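Local coordinates for uncharacterized protein (Streptococcus thermophilus, PDB 2QZI) that is of unknown function, a small cytosolic protein of the DUF1827 family whose single chain folds into an antiparallel sheet flanked by helices, at residues 68-71 and 72-76. Residues are numbered along the deposited sequence; the frame is centred on the assembly and turned at random. Where two conformers were deposited one is given.
Sequences REFF and LKRKI
Over one face of the Phe70 ring lies CG of Arg74, 4.2 Å above the plane and shifted toward the rim, while CD2 of Phe71 sits in plane at that ring's edge. The Phe71 ring has Phe70 CD2 above one face, again offset, and is met obliquely by Lys75, whose CG comes within 3.6 Å of Phe71 CD1. The two rings and Arg74 belong to the last turns of helix 61-74, an amphipathic helix packed against the antiparallel sheet. Phe71 is buried there, where a large apolar ring suits the contact with Val39, Leu50 and the ring of Tyr32, met edge-to-face. In Phe70, CG anti to the backbone N (chi1 180°) leans the ring along the helix to Arg74 CG and Lys75 CE. This ring is partly exposed, and the long chains of Arg74 and Lys75 suit it: each offers methylenes and carries its charge onward, Lys75 NZ to a hydrogen bond with Tyr32 OH. Leu72, wholly apolar in its side chain, is buried; in the conformer described, Arg68 runs alongside, its CG 4.0 Å from Leu72 CD1, and its NH2 forms a salt bridge with Glu65. Just past the helix, the branched, apolar side chain of Ile76 suits a buried site between helix and sheet, its CD1 4.0 Å from Phe71 CB. Near the helix end Phe71 O accepts two backbone bonds, from Lys75 N at 2.8 Å, four residues on as in an alpha helix, and from Ile76 N at 3.0 Å, five residues on as in a pi-type turn, the donors arriving from opposite faces of the carbonyl plane.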
ATOM      1  N   ARG A  68       7.538  -0.414   2.687  1.00 69.39           N
ATOM      2  CA  ARG A  68       7.431   1.012   2.411  0.50 70.98           C
ATOM      3  C   ARG A  68       8.522   1.414   1.434  1.00 71.15           C
ATOM      4  O   ARG A  68       8.235   2.171   0.497  1.00 71.55           O
ATOM      5  CB  ARG A  68       7.519   1.863   3.686  0.50 69.94           C
ATOM      6  CG  ARG A  68       7.272   3.352   3.407  0.50 72.82           C
ATOM      7  CD  ARG A  68       7.794   4.289   4.533  0.50 71.54           C
ATOM      8  NE  ARG A  68       6.744   4.731   5.437  0.50 76.74           N
ATOM      9  CZ  ARG A  68       6.673   4.465   6.752  0.50 75.72           C
ATOM     10  NH1 ARG A  68       5.654   4.955   7.452  0.50 61.61           N
ATOM     11  NH2 ARG A  68       7.597   3.697   7.360  0.50 75.36           N
ATOM     12  N   GLU A  69       9.755   0.917   1.639  1.00 71.08           N
ATOM     13  CA  GLU A  69      10.843   1.362   0.800  1.00 73.39           C
ATOM     14  C   GLU A  69      10.748   0.736  -0.613  1.00 73.63           C
ATOM     15  O   GLU A  69      11.237   1.344  -1.579  1.00 75.22           O
ATOM     16  CB  GLU A  69      12.207   1.106   1.458  1.00 75.27           C
ATOM     17  CG  GLU A  69      12.564   2.100   2.624  1.00 81.76           C
ATOM     18  CD  GLU A  69      12.521   3.629   2.235  1.00 90.25           C
ATOM     19  OE1 GLU A  69      11.900   4.446   2.999  1.00 91.03           O
ATOM     20  OE2 GLU A  69      13.095   3.996   1.168  1.00 91.18           O
ATOM     21  N   PHE A  70      10.131  -0.449  -0.731  1.00 71.46           N
ATOM     22  CA  PHE A  70       9.820  -1.060  -2.025  1.00 70.80           C
ATOM     23  C   PHE A  70       8.874  -0.184  -2.851  1.00 71.80           C
ATOM     24  O   PHE A  70       9.120   0.074  -4.015  1.00 72.97           O
ATOM     25  CB  PHE A  70       9.184  -2.445  -1.839  1.00 69.94           C
ATOM     26  CG  PHE A  70       8.826  -3.148  -3.169  1.00 70.01           C
ATOM     27  CD1 PHE A  70       9.769  -3.913  -3.852  1.00 68.32           C
ATOM     28  CD2 PHE A  70       7.547  -3.017  -3.712  1.00 70.48           C
ATOM     29  CE1 PHE A  70       9.419  -4.561  -5.085  1.00 69.59           C
ATOM     30  CE2 PHE A  70       7.191  -3.599  -4.941  1.00 74.36           C
ATOM     31  CZ  PHE A  70       8.134  -4.402  -5.631  1.00 71.85           C
ATOM     32  N   PHE A  71       7.800   0.309  -2.243  1.00 73.15           N
ATOM     33  CA  PHE A  71       6.833   1.170  -2.970  1.00 71.94           C
ATOM     34  C   PHE A  71       7.434   2.503  -3.345  1.00 71.38           C
ATOM     35  O   PHE A  71       7.268   2.970  -4.471  1.00 70.22           O
ATOM     36  CB  PHE A  71       5.465   1.239  -2.270  1.00 71.76           C
ATOM     37  CG  PHE A  71       4.682  -0.018  -2.469  1.00 70.63           C
ATOM     38  CD1 PHE A  71       3.857  -0.191  -3.595  1.00 68.86           C
ATOM     39  CD2 PHE A  71       4.841  -1.077  -1.586  1.00 69.94           C
ATOM     40  CE1 PHE A  71       3.208  -1.458  -3.823  1.00 73.74           C
ATOM     41  CE2 PHE A  71       4.211  -2.335  -1.822  1.00 72.81           C
ATOM     42  CZ  PHE A  71       3.386  -2.513  -2.930  1.00 73.41           C
ATOM     43  N   LEU A  72       8.213   3.055  -2.433  1.00 72.83           N
ATOM     44  CA  LEU A  72       8.836   4.358  -2.642  1.00 74.10           C
ATOM     45  C   LEU A  72       9.853   4.271  -3.755  1.00 75.37           C
ATOM     46  O   LEU A  72      10.062   5.203  -4.505  1.00 77.97           O
ATOM     47  CB  LEU A  72       9.496   4.861  -1.346  1.00 72.34           C
ATOM     48  CG  LEU A  72       8.504   5.503  -0.379  1.00 73.00           C
ATOM     49  CD1 LEU A  72       9.177   5.804   0.956  1.00 67.03           C
ATOM     50  CD2 LEU A  72       7.840   6.818  -0.989  1.00 66.42           C
ATOM     51  N   LYS A  73      10.510   3.150  -3.860  1.00 77.09           N
ATOM     52  CA  LYS A  73      11.543   3.006  -4.848  1.00 78.83           C
ATOM     53  C   LYS A  73      10.942   2.669  -6.201  1.00 79.86           C
ATOM     54  O   LYS A  73      11.461   3.102  -7.230  1.00 81.21           O
ATOM     55  CB  LYS A  73      12.545   1.921  -4.409  1.00 78.01           C
ATOM     56  CG  LYS A  73      13.754   1.787  -5.293  1.00 79.58           C
ATOM     57  CD  LYS A  73      14.565   0.567  -4.874  1.00 83.46           C
ATOM     58  CE  LYS A  73      15.823   0.381  -5.742  1.00 88.40           C
ATOM     59  NZ  LYS A  73      16.613   1.645  -5.851  1.00 89.20           N
ATOM     60  N   ARG A  74       9.865   1.893  -6.209  1.00 81.11           N
ATOM     61  CA  ARG A  74       9.408   1.245  -7.438  1.00 82.56           C
ATOM     62  C   ARG A  74       8.074   1.793  -8.013  1.00 83.33           C
ATOM     63  O   ARG A  74       7.848   1.736  -9.235  1.00 83.75           O
ATOM     64  CB  ARG A  74       9.339  -0.281  -7.254  1.00 82.15           C
ATOM     65  CG  ARG A  74      10.645  -0.913  -6.839  1.00 84.13           C
ATOM     66  CD  ARG A  74      11.406  -1.308  -8.089  1.00 88.88           C
ATOM     67  NE  ARG A  74      12.861  -1.216  -7.966  1.00 92.50           N
ATOM     68  CZ  ARG A  74      13.704  -2.207  -8.276  1.00 95.88           C
ATOM     69  NH1 ARG A  74      13.241  -3.383  -8.737  1.00 96.80           N
ATOM     70  NH2 ARG A  74      15.020  -2.027  -8.142  1.00 94.90           N
ATOM     71  N   LYS A  75       7.207   2.326  -7.157  1.00 83.41           N
ATOM     72  CA  LYS A  75       5.803   2.455  -7.515  1.00 83.11           C
ATOM     73  C   LYS A  75       5.305   3.854  -7.390  1.00 82.17           C
ATOM     74  O   LYS A  75       4.358   4.208  -8.058  1.00 83.94           O
ATOM     75  CB  LYS A  75       4.953   1.503  -6.661  1.00 83.22           C
ATOM     76  CG  LYS A  75       5.368   0.009  -6.842  1.00 84.06           C
ATOM     77  CD  LYS A  75       4.825  -0.616  -8.070  1.00 86.71           C
ATOM     78  CE  LYS A  75       5.536  -1.966  -8.258  1.00 90.60           C
ATOM     79  NZ  LYS A  75       4.916  -2.857  -9.265  1.00 96.18           N
ATOM     80  N   ILE A  76       5.955   4.664  -6.549  1.00 80.77           N
ATOM     81  CA  ILE A  76       5.469   5.936  -6.186  1.00 77.46           C
ATOM     82  C   ILE A  76       6.315   7.048  -6.844  1.00 77.94           C
ATOM     83  O   ILE A  76       7.525   6.975  -6.868  1.00 77.76           O
ATOM     84  CB  ILE A  76       5.468   6.035  -4.652  1.00 78.68           C
ATOM     85  CG1 ILE A  76       4.317   5.201  -4.045  1.00 75.64           C
ATOM     86  CG2 ILE A  76       5.386   7.448  -4.228  1.00 73.63           C
ATOM     87  CD1 ILE A  76       4.309   5.111  -2.510  1.00 68.36           C
TER